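Local coordinates for protein proline iminopeptidase (Streptomyces halstedii, PDB 3WMR) that acts as an amidohydrolase of the alpha/beta hydrolase fold on polyketide substrates, with which it interacts through a hydrophobic tunnel, at residues A[107-110]-A[111-115]; A[132-135]-A[136-140]; A[159-162]-A[163-166]; A[223-226]-A[227-231]. One frame throughout, in Å; residues are numbered along the deposited sequence.

Interaction 1: residues A[107-110]-A[111-115]; sequences LDNL and LNQLG
Leu107 and Leu111 meet first through their backbones. Leu111 N gives its hydrogen to Leu107 O at 3.0 Å, and the bond is nearly straight (170°). The same i to i+4 bond repeats three times. Asn112 N donates to Asp108 O, Gln113 N to Asn109 O at 2.8 Å, and Leu114 N to Leu110 O.

These bonds hold the last turns of helix 100-113, one of the helices packed on the central sheet of the alpha/beta hydrolase fold. The helix stops in a Schellman motif. Gly115 takes a positive phi, which a residue without a side chain adopts easily, and Gly115 N bonds back to Asn112 O at 2.9 Å.

The apolar contacts are two leucine pairs. Leu107 sends CD1 against Leu111 CG at 4.1 Å. Its CG lies anti to the backbone N (chi1 170°), which swings the branch alongside its own carbonyl. In Leu111 the CG lies beside the backbone N, which brings it over the preceding turn, 3.4 Å from Leu107 O. Leu110 and Leu114 pair further along, here methyl against methyl, with their CD1 atoms 3.8 Å apart. Leu107 and Leu110 rest on Tyr79 and Leu114 on Val77, both in strand 76-80.

Asn109 and Gln113 lie on the flank that faces strand 23-29. The chain of Gln113 bends at chi2 and crosses that of Asn109, with Gln113 CG against the amide carbon. The amide planes are 40° apart. Asn112 CB packs 3.4 Å from Asn109 O.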
ATOM      1  N   LEU A 107       5.836 -10.275  -7.420  1.00 29.13           N
ATOM      2  CA  LEU A 107       4.654 -10.836  -6.775  1.00 28.53           C
ATOM      3  C   LEU A 107       4.324 -12.212  -7.369  1.00 28.52           C
ATOM      4  O   LEU A 107       4.100 -13.164  -6.624  1.00 28.09           O
ATOM      5  CB  LEU A 107       3.459  -9.872  -6.868  1.00 27.58           C
ATOM      6  CG  LEU A 107       2.093 -10.411  -6.452  1.00 27.02           C
ATOM      7  CD1 LEU A 107       2.088 -10.887  -5.006  1.00 26.90           C
ATOM      8  CD2 LEU A 107       1.015  -9.363  -6.664  1.00 27.12           C
ATOM      9  N   ASP A 108       4.297 -12.315  -8.701  1.00 30.53           N
ATOM     10  CA  ASP A 108       4.069 -13.608  -9.371  1.00 31.02           C
ATOM     11  C   ASP A 108       5.098 -14.640  -8.906  1.00 32.21           C
ATOM     12  O   ASP A 108       4.738 -15.756  -8.539  1.00 30.67           O
ATOM     13  CB  ASP A 108       4.141 -13.473 -10.897  1.00 32.82           C
ATOM     14  CG  ASP A 108       2.877 -12.901 -11.491  1.00 34.18           C
ATOM     15  OD1 ASP A 108       1.782 -13.094 -10.913  1.00 35.30           O
ATOM     16  OD2 ASP A 108       2.971 -12.261 -12.544  1.00 34.62           O
ATOM     17  N   ASN A 109       6.374 -14.256  -8.910  1.00 34.02           N
ATOM     18  CA  ASN A 109       7.437 -15.150  -8.454  1.00 35.23           C
ATOM     19  C   ASN A 109       7.180 -15.609  -7.025  1.00 35.42           C
ATOM     20  O   ASN A 109       7.324 -16.794  -6.723  1.00 36.12           O
ATOM     21  CB  ASN A 109       8.825 -14.498  -8.567  1.00 36.37           C
ATOM     22  CG  ASN A 109       9.929 -15.356  -7.959  1.00 37.47           C
ATOM     23  OD1 ASN A 109      10.429 -15.081  -6.859  1.00 38.12           O
ATOM     24  ND2 ASN A 109      10.298 -16.407  -8.661  1.00 37.70           N
ATOM     25  N   LEU A 110       6.769 -14.687  -6.155  1.00 34.34           N
ATOM     26  CA  LEU A 110       6.546 -15.018  -4.742  1.00 33.91           C
ATOM     27  C   LEU A 110       5.392 -16.007  -4.530  1.00 32.10           C
ATOM     28  O   LEU A 110       5.504 -16.954  -3.750  1.00 31.83           O
ATOM     29  CB  LEU A 110       6.287 -13.753  -3.917  1.00 34.62           C
ATOM     30  CG  LEU A 110       6.003 -13.993  -2.436  1.00 35.33           C
ATOM     31  CD1 LEU A 110       7.238 -14.537  -1.733  1.00 36.48           C
ATOM     32  CD2 LEU A 110       5.525 -12.708  -1.775  1.00 36.10           C
ATOM     33  N   LEU A 111       4.281 -15.776  -5.212  1.00 31.02           N
ATOM     34  CA  LEU A 111       3.150 -16.692  -5.140  1.00 30.32           C
ATOM     35  C   LEU A 111       3.576 -18.092  -5.599  1.00 32.00           C
ATOM     36  O   LEU A 111       3.174 -19.093  -5.010  1.00 31.53           O
ATOM     37  CB  LEU A 111       1.991 -16.177  -5.995  1.00 29.47           C
ATOM     38  CG  LEU A 111       1.375 -14.845  -5.552  1.00 28.42           C
ATOM     39  CD1 LEU A 111       0.519 -14.282  -6.675  1.00 28.44           C
ATOM     40  CD2 LEU A 111       0.566 -14.979  -4.271  1.00 27.43           C
ATOM     41  N   ASN A 112       4.407 -18.148  -6.639  1.00 34.84           N
ATOM     42  CA  ASN A 112       4.918 -19.418  -7.160  1.00 37.05           C
ATOM     43  C   ASN A 112       5.843 -20.110  -6.168  1.00 37.35           C
ATOM     44  O   ASN A 112       5.638 -21.282  -5.858  1.00 37.95           O
ATOM     45  CB  ASN A 112       5.650 -19.216  -8.501  1.00 38.70           C
ATOM     46  CG  ASN A 112       4.716 -18.843  -9.641  1.00 40.13           C
ATOM     47  OD1 ASN A 112       5.069 -18.045 -10.503  1.00 46.43           O
ATOM     48  ND2 ASN A 112       3.538 -19.429  -9.666  1.00 41.20           N
ATOM     49  N   GLN A 113       6.839 -19.381  -5.657  1.00 37.25           N
ATOM     50  CA  GLN A 113       7.846 -19.950  -4.742  1.00 38.48           C
ATOM     51  C   GLN A 113       7.214 -20.466  -3.445  1.00 38.27           C
ATOM     52  O   GLN A 113       7.622 -21.495  -2.916  1.00 40.72           O
ATOM     53  CB  GLN A 113       8.933 -18.921  -4.398  1.00 39.49           C
ATOM     54  CG  GLN A 113       9.763 -18.415  -5.577  1.00 40.36           C
ATOM     55  CD  GLN A 113      10.758 -19.433  -6.124  1.00 42.60           C
ATOM     56  OE1 GLN A 113      11.261 -20.295  -5.400  1.00 43.18           O
ATOM     57  NE2 GLN A 113      11.059 -19.320  -7.411  1.00 42.49           N
ATOM     58  N   LEU A 114       6.210 -19.763  -2.940  1.00 36.59           N
ATOM     59  CA  LEU A 114       5.490 -20.223  -1.743  1.00 36.19           C
ATOM     60  C   LEU A 114       4.425 -21.295  -2.041  1.00 34.75           C
ATOM     61  O   LEU A 114       3.797 -21.790  -1.121  1.00 34.99           O
ATOM     62  CB  LEU A 114       4.835 -19.043  -1.018  1.00 36.34           C
ATOM     63  CG  LEU A 114       5.778 -17.960  -0.481  1.00 37.67           C
ATOM     64  CD1 LEU A 114       4.956 -16.844   0.153  1.00 37.43           C
ATOM     65  CD2 LEU A 114       6.766 -18.521   0.530  1.00 39.04           C
ATOM     66  N   GLY A 115       4.204 -21.636  -3.310  1.00 33.98           N
ATOM     67  CA  GLY A 115       3.207 -22.662  -3.659  1.00 34.10           C
ATOM     68  C   GLY A 115       1.764 -22.279  -3.352  1.00 32.49           C
ATOM     69  O   GLY A 115       0.948 -23.121  -2.981  1.00 32.49           O
TER

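Interaction 2: residues A[132-135]-A[136-140]; sequences GSVH and AARRP
Ala136 N donates to Gly132 O at 2.8 Å. Ala137 N follows with Ser133 O at 2.9 Å. Both belong to the end of helix 127-137, the crossover helix of a beta-alpha-beta unit between strands 120-125 and 143-149. This helix follows the predicted nucleophile, Ser126, in an elbow typical of alpha/beta hydrolases.

From Ala137 on, bonds spanning three residues appear. Ala137 N adds a weak one to Val134 O, and Arg138 N reaches His135 O at 3.3 Å from above the carbonyl plane. Arg139, with positive phi, is the first to leave helical geometry.

The Arg138 side chain runs back alongside Val134, extended from CG to NE. Its NH1 makes only a weak bond to Val134 O at 3.0 Å, and also lies close to Val134 CG1. The stronger partner of this guanidinium is Glu104 of helix 100-113, which forms a salt bridge with NH2.

His135 is buried. Its CG stands anti to the backbone N (chi1 178°), which carries the ring out from the helix to strand 120-125. There NE2 is hydrogen-bonded to Tyr120 OH. With an alanine here, that hydroxyl would probably lose this partner and a gap would open beside Pro140 and helix 100-113. The proline folds back under the helix end. Its CD sits 3.5 Å from His135 O, and its CG approaches the imidazole obliquely, 3.6 Å from His135 NE2.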
ATOM      1  N   GLY A 132      -1.799  -4.430  -6.943  1.00 19.57           N
ATOM      2  CA  GLY A 132      -2.828  -5.474  -6.871  1.00 19.86           C
ATOM      3  C   GLY A 132      -3.836  -5.415  -8.005  1.00 20.67           C
ATOM      4  O   GLY A 132      -4.238  -6.456  -8.532  1.00 20.23           O
ATOM      5  N   SER A 133      -4.247  -4.203  -8.390  1.00 21.07           N
ATOM      6  CA  SER A 133      -5.231  -4.030  -9.465  1.00 22.29           C
ATOM      7  C   SER A 133      -4.657  -4.455 -10.812  1.00 22.89           C
ATOM      8  O   SER A 133      -5.341  -5.095 -11.621  1.00 22.39           O
ATOM      9  CB  SER A 133      -5.675  -2.573  -9.565  1.00 22.80           C
ATOM     10  OG  SER A 133      -6.343  -2.172  -8.396  1.00 23.06           O
ATOM     11  N   VAL A 134      -3.400  -4.088 -11.051  1.00 24.10           N
ATOM     12  CA  VAL A 134      -2.712  -4.471 -12.298  1.00 25.26           C
ATOM     13  C   VAL A 134      -2.621  -5.998 -12.386  1.00 25.23           C
ATOM     14  O   VAL A 134      -2.942  -6.614 -13.411  1.00 25.22           O
ATOM     15  CB  VAL A 134      -1.301  -3.835 -12.378  1.00 25.86           C
ATOM     16  CG1 VAL A 134      -0.538  -4.335 -13.593  1.00 27.11           C
ATOM     17  CG2 VAL A 134      -1.404  -2.318 -12.416  1.00 26.22           C
ATOM     18  N   HIS A 135      -2.186  -6.603 -11.295  1.00 24.04           N
ATOM     19  CA  HIS A 135      -2.161  -8.054 -11.178  1.00 24.05           C
ATOM     20  C   HIS A 135      -3.540  -8.703 -11.412  1.00 24.20           C
ATOM     21  O   HIS A 135      -3.641  -9.640 -12.185  1.00 23.65           O
ATOM     22  CB  HIS A 135      -1.629  -8.426  -9.809  1.00 23.38           C
ATOM     23  CG  HIS A 135      -1.595  -9.891  -9.549  1.00 23.34           C
ATOM     24  ND1 HIS A 135      -0.455 -10.648  -9.720  1.00 23.98           N
ATOM     25  CD2 HIS A 135      -2.556 -10.742  -9.130  1.00 22.52           C
ATOM     26  CE1 HIS A 135      -0.717 -11.903  -9.410  1.00 23.37           C
ATOM     27  NE2 HIS A 135      -1.984 -11.986  -9.053  1.00 23.49           N
ATOM     28  N   ALA A 136      -4.586  -8.200 -10.750  1.00 23.63           N
ATOM     29  CA  ALA A 136      -5.935  -8.742 -10.894  1.00 23.83           C
ATOM     30  C   ALA A 136      -6.495  -8.579 -12.322  1.00 25.05           C
ATOM     31  O   ALA A 136      -7.329  -9.373 -12.750  1.00 25.47           O
ATOM     32  CB  ALA A 136      -6.886  -8.101  -9.896  1.00 23.55           C
ATOM     33  N   ALA A 137      -6.021  -7.567 -13.042  1.00 25.58           N
ATOM     34  CA  ALA A 137      -6.542  -7.249 -14.363  1.00 26.64           C
ATOM     35  C   ALA A 137      -6.069  -8.249 -15.421  1.00 27.94           C
ATOM     36  O   ALA A 137      -6.686  -8.376 -16.466  1.00 27.51           O
ATOM     37  CB  ALA A 137      -6.165  -5.830 -14.755  1.00 26.13           C
ATOM     38  N   ARG A 138      -5.007  -8.981 -15.113  1.00 29.54           N
ATOM     39  CA  ARG A 138      -4.534 -10.072 -15.958  1.00 32.18           C
ATOM     40  C   ARG A 138      -5.306 -11.362 -15.745  1.00 32.08           C
ATOM     41  O   ARG A 138      -5.037 -12.358 -16.411  1.00 31.40           O
ATOM     42  CB  ARG A 138      -3.049 -10.311 -15.698  1.00 34.26           C
ATOM     43  CG  ARG A 138      -2.238  -9.052 -15.907  1.00 37.11           C
ATOM     44  CD  ARG A 138      -0.760  -9.272 -15.668  1.00 39.98           C
ATOM     45  NE  ARG A 138       0.137  -8.207 -16.163  1.00 42.70           N
ATOM     46  CZ  ARG A 138      -0.125  -6.898 -16.285  1.00 42.17           C
ATOM     47  NH1 ARG A 138      -1.289  -6.352 -15.942  1.00 43.84           N
ATOM     48  NH2 ARG A 138       0.833  -6.100 -16.743  1.00 42.16           N
ATOM     49  N   ARG A 139      -6.243 -11.353 -14.798  1.00 31.03           N
ATOM     50  CA  ARG A 139      -7.158 -12.457 -14.586  1.00 30.49           C
ATOM     51  C   ARG A 139      -6.437 -13.767 -14.272  1.00 31.04           C
ATOM     52  O   ARG A 139      -6.669 -14.781 -14.941  1.00 32.18           O
ATOM     53  CB  ARG A 139      -8.098 -12.618 -15.806  1.00 31.28           C
ATOM     54  CG  ARG A 139      -9.002 -11.405 -16.024  1.00 31.18           C
ATOM     55  CD  ARG A 139      -9.846 -11.530 -17.291  1.00 32.14           C
ATOM     56  NE  ARG A 139     -10.858 -10.477 -17.378  1.00 32.38           N
ATOM     57  CZ  ARG A 139     -11.788 -10.383 -18.333  1.00 35.11           C
ATOM     58  NH1 ARG A 139     -11.858 -11.284 -19.303  1.00 36.00           N
ATOM     59  NH2 ARG A 139     -12.657  -9.377 -18.325  1.00 35.15           N
ATOM     60  N   PRO A 140      -5.559 -13.758 -13.257  1.00 29.39           N
ATOM     61  CA  PRO A 140      -4.876 -14.992 -12.873  1.00 29.85           C
ATOM     62  C   PRO A 140      -5.864 -15.968 -12.225  1.00 30.03           C
ATOM     63  O   PRO A 140      -6.799 -15.535 -11.542  1.00 29.74           O
ATOM     64  CB  PRO A 140      -3.846 -14.508 -11.840  1.00 30.14           C
ATOM     65  CG  PRO A 140      -4.500 -13.336 -11.200  1.00 28.95           C
ATOM     66  CD  PRO A 140      -5.363 -12.690 -12.252  1.00 29.45           C
TER

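Interaction 3: residues A[159-162]-A[163-166]; sequences LQEM and ARLR
Ala163 bonds back to Leu159, its N donating to Leu159 O at 3.2 Å. Its methyl group lies beside Gln160 O.

Arg164 N bonds to Gln160 O, and the Arg164 side chain forms a salt bridge with Glu161, three residues earlier, the two chains lying side by side. Arg164 grips the carboxylate side-on. NH2 donates to Glu161 OE1 at 2.9 Å and NE to Glu161 OE2 at 3.0 Å, with a weak third bond from NE to OE1. Both oxygens lie close to the guanidinium plane, but the carboxylate is turned 31° against it. The bend of Glu161 at chi2 (-69°) curls its acid group to the arginine. Glu161 OE1 also bonds to Thr269 OG1. Were Glu161 an alanine, the Arg164 charge would probably be left without its mate and Thr269 OG1 without this partner.

Helix 155-166 lies in the helical insertion between strands 143-149 and 258-263, where relatives carry their lid. Leu165 continues on its inner side. Its N bonds to Glu161 O at 2.9 Å, and its CD1 meets Met162 CE at 4.1 Å. Both side chains touch Phe198 of helix 189-202. The Met162 side chain is about 8 Å from those of Asp266 and His293, both predicted active-site residues.

Arg166 N donates to Met162 O at 2.8 Å. Its CG packs 3.1 Å from the same oxygen, while its guanidinium leaves for a salt bridge with Glu181 of helix 171-183.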
ATOM      1  N   LEU A 159      -2.682  13.818  -7.142  1.00 23.84           N
ATOM      2  CA  LEU A 159      -2.069  15.135  -7.057  1.00 25.08           C
ATOM      3  C   LEU A 159      -3.079  16.286  -7.055  1.00 26.17           C
ATOM      4  O   LEU A 159      -2.860  17.275  -6.367  1.00 25.31           O
ATOM      5  CB  LEU A 159      -0.992  15.341  -8.131  1.00 25.84           C
ATOM      6  CG  LEU A 159       0.355  14.716  -7.767  1.00 26.58           C
ATOM      7  CD1 LEU A 159       1.304  14.752  -8.955  1.00 27.95           C
ATOM      8  CD2 LEU A 159       0.961  15.419  -6.549  1.00 27.23           C
ATOM      9  N   GLN A 160      -4.178  16.167  -7.793  1.00 27.30           N
ATOM     10  CA  GLN A 160      -5.256  17.173  -7.700  1.00 28.53           C
ATOM     11  C   GLN A 160      -5.860  17.231  -6.299  1.00 28.37           C
ATOM     12  O   GLN A 160      -6.097  18.315  -5.725  1.00 27.64           O
ATOM     13  CB  GLN A 160      -6.342  16.882  -8.741  1.00 31.01           C
ATOM     14  CG  GLN A 160      -5.831  17.131 -10.141  1.00 32.94           C
ATOM     15  CD  GLN A 160      -6.686  16.558 -11.253  1.00 35.39           C
ATOM     16  OE1 GLN A 160      -7.502  15.662 -11.054  1.00 36.72           O
ATOM     17  NE2 GLN A 160      -6.483  17.085 -12.455  1.00 38.37           N
ATOM     18  N   GLU A 161      -6.086  16.060  -5.725  1.00 26.85           N
ATOM     19  CA  GLU A 161      -6.671  15.991  -4.404  1.00 27.47           C
ATOM     20  C   GLU A 161      -5.703  16.470  -3.311  1.00 26.64           C
ATOM     21  O   GLU A 161      -6.138  17.110  -2.358  1.00 26.09           O
ATOM     22  CB  GLU A 161      -7.228  14.584  -4.132  1.00 27.15           C
ATOM     23  CG  GLU A 161      -8.504  14.314  -4.912  1.00 27.84           C
ATOM     24  CD  GLU A 161      -9.666  15.147  -4.403  1.00 29.43           C
ATOM     25  OE1 GLU A 161     -10.282  14.773  -3.370  1.00 29.20           O
ATOM     26  OE2 GLU A 161      -9.962  16.192  -5.033  1.00 30.19           O
ATOM     27  N   MET A 162      -4.406  16.208  -3.474  1.00 25.72           N
ATOM     28  CA  MET A 162      -3.397  16.752  -2.550  1.00 25.56           C
ATOM     29  C   MET A 162      -3.455  18.287  -2.501  1.00 26.29           C
ATOM     30  O   MET A 162      -3.416  18.880  -1.428  1.00 25.78           O
ATOM     31  CB  MET A 162      -1.994  16.325  -2.952  1.00 24.80           C
ATOM     32  CG  MET A 162      -1.680  14.838  -2.856  1.00 23.93           C
ATOM     33  SD  MET A 162      -2.136  14.023  -1.311  1.00 23.74           S
ATOM     34  CE  MET A 162      -3.743  13.349  -1.715  1.00 23.94           C
ATOM     35  N   ALA A 163      -3.548  18.917  -3.669  1.00 27.15           N
ATOM     36  CA  ALA A 163      -3.663  20.369  -3.750  1.00 27.32           C
ATOM     37  C   ALA A 163      -4.918  20.843  -3.016  1.00 27.54           C
ATOM     38  O   ALA A 163      -4.894  21.859  -2.326  1.00 28.34           O
ATOM     39  CB  ALA A 163      -3.689  20.825  -5.209  1.00 27.85           C
ATOM     40  N   ARG A 164      -6.004  20.091  -3.135  1.00 26.72           N
ATOM     41  CA  ARG A 164      -7.238  20.436  -2.446  1.00 27.43           C
ATOM     42  C   ARG A 164      -7.052  20.363  -0.923  1.00 26.68           C
ATOM     43  O   ARG A 164      -7.368  21.309  -0.187  1.00 26.84           O
ATOM     44  CB  ARG A 164      -8.372  19.517  -2.906  1.00 28.18           C
ATOM     45  CG  ARG A 164      -9.753  20.025  -2.543  1.00 29.77           C
ATOM     46  CD  ARG A 164     -10.859  19.105  -3.067  1.00 30.42           C
ATOM     47  NE  ARG A 164     -10.744  17.748  -2.530  1.00 30.97           N
ATOM     48  CZ  ARG A 164     -11.055  17.386  -1.283  1.00 31.12           C
ATOM     49  NH1 ARG A 164     -11.496  18.270  -0.396  1.00 31.41           N
ATOM     50  NH2 ARG A 164     -10.901  16.120  -0.915  1.00 31.03           N
ATOM     51  N   LEU A 165      -6.493  19.255  -0.458  1.00 25.98           N
ATOM     52  CA  LEU A 165      -6.271  19.049   0.988  1.00 25.00           C
ATOM     53  C   LEU A 165      -5.270  20.038   1.560  1.00 25.56           C
ATOM     54  O   LEU A 165      -5.430  20.522   2.694  1.00 25.42           O
ATOM     55  CB  LEU A 165      -5.770  17.625   1.244  1.00 24.37           C
ATOM     56  CG  LEU A 165      -6.733  16.499   0.856  1.00 24.37           C
ATOM     57  CD1 LEU A 165      -6.062  15.166   1.153  1.00 23.90           C
ATOM     58  CD2 LEU A 165      -8.062  16.634   1.588  1.00 25.08           C
ATOM     59  N   ARG A 166      -4.238  20.340   0.769  1.00 25.79           N
ATOM     60  CA  ARG A 166      -3.187  21.259   1.183  1.00 26.42           C
ATOM     61  C   ARG A 166      -3.726  22.680   1.341  1.00 28.13           C
ATOM     62  O   ARG A 166      -3.327  23.381   2.263  1.00 29.35           O
ATOM     63  CB  ARG A 166      -2.003  21.234   0.210  1.00 25.51           C
ATOM     64  CG  ARG A 166      -1.093  20.013   0.341  1.00 24.69           C
ATOM     65  CD  ARG A 166      -0.177  19.876  -0.889  1.00 24.58           C
ATOM     66  NE  ARG A 166       0.679  21.060  -1.054  1.00 24.87           N
ATOM     67  CZ  ARG A 166       1.998  21.052  -1.237  1.00 25.55           C
ATOM     68  NH1 ARG A 166       2.667  19.917  -1.336  1.00 25.83           N
ATOM     69  NH2 ARG A 166       2.657  22.203  -1.353  1.00 26.38           N
TER

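Interaction 4: residues A[223-226]-A[227-231]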
ATOM      1  N   ASP A 223      16.949   3.329   3.523  1.00 36.58           N
ATOM      2  CA  ASP A 223      17.194   3.185   2.079  1.00 35.25           C
ATOM      3  C   ASP A 223      16.038   3.775   1.273  1.00 34.30           C
ATOM      4  O   ASP A 223      15.063   3.088   0.974  1.00 32.93           O
ATOM      5  CB  ASP A 223      17.458   1.735   1.678  1.00 34.99           C
ATOM      6  CG  ASP A 223      18.038   1.617   0.271  1.00 35.77           C
ATOM      7  OD1 ASP A 223      17.988   2.613  -0.499  1.00 34.88           O
ATOM      8  OD2 ASP A 223      18.534   0.520  -0.076  1.00 36.80           O
ATOM      9  N   PRO A 224      16.150   5.060   0.916  1.00 33.57           N
ATOM     10  CA  PRO A 224      15.044   5.737   0.271  1.00 32.25           C
ATOM     11  C   PRO A 224      15.051   5.569  -1.253  1.00 30.80           C
ATOM     12  O   PRO A 224      14.269   6.223  -1.928  1.00 30.02           O
ATOM     13  CB  PRO A 224      15.276   7.197   0.667  1.00 32.84           C
ATOM     14  CG  PRO A 224      16.761   7.323   0.742  1.00 34.04           C
ATOM     15  CD  PRO A 224      17.307   5.960   1.094  1.00 34.58           C
ATOM     16  N   THR A 225      15.910   4.695  -1.769  1.00 30.58           N
ATOM     17  CA  THR A 225      16.099   4.534  -3.215  1.00 31.47           C
ATOM     18  C   THR A 225      14.763   4.417  -3.941  1.00 30.35           C
ATOM     19  O   THR A 225      14.445   5.240  -4.799  1.00 29.95           O
ATOM     20  CB  THR A 225      16.961   3.293  -3.534  1.00 32.81           C
ATOM     21  OG1 THR A 225      18.237   3.415  -2.890  1.00 33.83           O
ATOM     22  CG2 THR A 225      17.175   3.137  -5.033  1.00 33.53           C
ATOM     23  N   VAL A 226      13.967   3.425  -3.543  1.00 29.72           N
ATOM     24  CA  VAL A 226      12.742   3.059  -4.277  1.00 28.48           C
ATOM     25  C   VAL A 226      11.660   4.125  -4.136  1.00 26.50           C
ATOM     26  O   VAL A 226      11.128   4.613  -5.132  1.00 25.98           O
ATOM     27  CB  VAL A 226      12.201   1.684  -3.816  1.00 28.71           C
ATOM     28  CG1 VAL A 226      10.932   1.299  -4.577  1.00 28.26           C
ATOM     29  CG2 VAL A 226      13.258   0.599  -3.989  1.00 29.42           C
ATOM     30  N   TYR A 227      11.352   4.487  -2.897  1.00 27.04           N
ATOM     31  CA  TYR A 227      10.323   5.490  -2.590  1.00 26.48           C
ATOM     32  C   TYR A 227      10.599   6.844  -3.254  1.00 26.65           C
ATOM     33  O   TYR A 227       9.691   7.441  -3.832  1.00 24.68           O
ATOM     34  CB  TYR A 227      10.195   5.656  -1.063  1.00 26.88           C
ATOM     35  CG  TYR A 227       9.015   6.469  -0.574  1.00 26.77           C
ATOM     36  CD1 TYR A 227       7.762   5.888  -0.401  1.00 27.01           C
ATOM     37  CD2 TYR A 227       9.161   7.805  -0.212  1.00 27.00           C
ATOM     38  CE1 TYR A 227       6.688   6.624   0.079  1.00 26.18           C
ATOM     39  CE2 TYR A 227       8.085   8.542   0.260  1.00 26.51           C
ATOM     40  CZ  TYR A 227       6.854   7.947   0.400  1.00 25.38           C
ATOM     41  OH  TYR A 227       5.789   8.668   0.863  1.00 24.04           O
ATOM     42  N   THR A 228      11.843   7.330  -3.158  1.00 27.21           N
ATOM     43  CA  THR A 228      12.192   8.633  -3.731  1.00 27.01           C
ATOM     44  C   THR A 228      12.237   8.554  -5.267  1.00 27.74           C
ATOM     45  O   THR A 228      11.830   9.496  -5.935  1.00 28.03           O
ATOM     46  CB  THR A 228      13.493   9.237  -3.136  1.00 27.84           C
ATOM     47  OG1 THR A 228      14.625   8.404  -3.429  1.00 28.59           O
ATOM     48  CG2 THR A 228      13.369   9.439  -1.593  1.00 27.45           C
ATOM     49  N   THR A 229      12.666   7.417  -5.817  1.00 27.39           N
ATOM     50  CA  THR A 229      12.654   7.230  -7.266  1.00 27.57           C
ATOM     51  C   THR A 229      11.241   7.215  -7.829  1.00 25.94           C
ATOM     52  O   THR A 229      10.919   7.996  -8.723  1.00 25.10           O
ATOM     53  CB  THR A 229      13.379   5.941  -7.692  1.00 28.50           C
ATOM     54  OG1 THR A 229      14.736   6.004  -7.259  1.00 29.45           O
ATOM     55  CG2 THR A 229      13.358   5.784  -9.222  1.00 29.57           C
ATOM     56  N   MET A 230      10.383   6.360  -7.275  1.00 26.02           N
ATOM     57  CA  MET A 230       9.076   6.115  -7.885  1.00 25.23           C
ATOM     58  C   MET A 230       7.991   7.068  -7.398  1.00 24.03           C
ATOM     59  O   MET A 230       7.131   7.473  -8.177  1.00 22.64           O
ATOM     60  CB  MET A 230       8.660   4.658  -7.673  1.00 25.83           C
ATOM     61  CG  MET A 230       9.682   3.655  -8.206  1.00 27.16           C
ATOM     62  SD  MET A 230       9.075   1.957  -8.291  1.00 27.59           S
ATOM     63  CE  MET A 230       7.994   2.061  -9.728  1.00 28.99           C
ATOM     64  N   ASN A 231       8.038   7.439  -6.115  1.00 23.55           N
ATOM     65  CA  ASN A 231       7.016   8.297  -5.527  1.00 22.97           C
ATOM     66  C   ASN A 231       7.425   9.763  -5.333  1.00 23.44           C
ATOM     67  O   ASN A 231       6.813  10.654  -5.912  1.00 23.80           O
ATOM     68  CB  ASN A 231       6.529   7.716  -4.186  1.00 23.45           C
ATOM     69  CG  ASN A 231       5.556   8.638  -3.473  1.00 23.69           C
ATOM     70  OD1 ASN A 231       5.943   9.459  -2.611  1.00 25.49           O
ATOM     71  ND2 ASN A 231       4.309   8.546  -3.843  1.00 22.73           N
TER
HETATM   72  O   HOH W   1      12.357   3.353  -0.273  1.00 27.29           O
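Thr228 and Thr229 turn their hydroxyls back onto the first turn of helix 225-230 by different torsions. In Thr228, OG1 stands between the backbone N and the carbonyl carbon (chi1 63°). From there it donates to Pro224 O at 2.7 Å, arriving above the carbonyl plane. In Thr229, OG1 is anti to the carbonyl carbon (chi1 -60°) and donates to Thr225 O at 2.6 Å.

Each oxygen also takes a backbone bond from the same threonine. Thr228 N lies 2.9 Å from Pro224 O, and Thr229 N lies 3.0 Å from Thr225 O. Thr229 N and OG1 come from opposite faces of the Thr225 carbonyl plane.

Pro224 is the N-cap residue. Just before it, Asp223 forms an Asx turn: OD1 accepts from Thr225 N at 3.2 Å and also from Thr225 OG1. A water accepts from Tyr227 N at 3.0 Å and lies equally close to Asp223 O.

Thr228 CG2 touches Pro224 CB at 3.7 Å, and Val226 lies beside Met230. Both Val226 and Met230 rest on Phe103 of helix 100-113. Tyr227 OH bonds to Glu235, and Thr229 shares a backbone bond with Thr241, which lines the site of the bound polyether.

Two N-H groups of the first turn thus find acceptors in a carboxylate and a water. The hydroxyls of Thr228 and Thr229 bond back to carbonyls at the start of the helix, and their added pull probably polarises those of Pro224 and Thr225.

From the N terminus, the four contacts follow in series. Each is local within one helix, so none closes a long loop, and none nests in or crosses another. Interaction 1 lies at the end of helix 100-113, and interaction 2 at the end of helix 127-137. These two touch: His135 packs against Leu107, Asp108 and Leu111, joining neighbouring helices of the alpha/beta hydrolase core. Interactions 3 and 4 lie in the helical insertion between strands 143-149 and 258-263. Their nearest atoms are about 8 Å apart, without contact. Interactions 1 and 3 lie on opposite sides of the chain's centre, with centres about 37 Å apart.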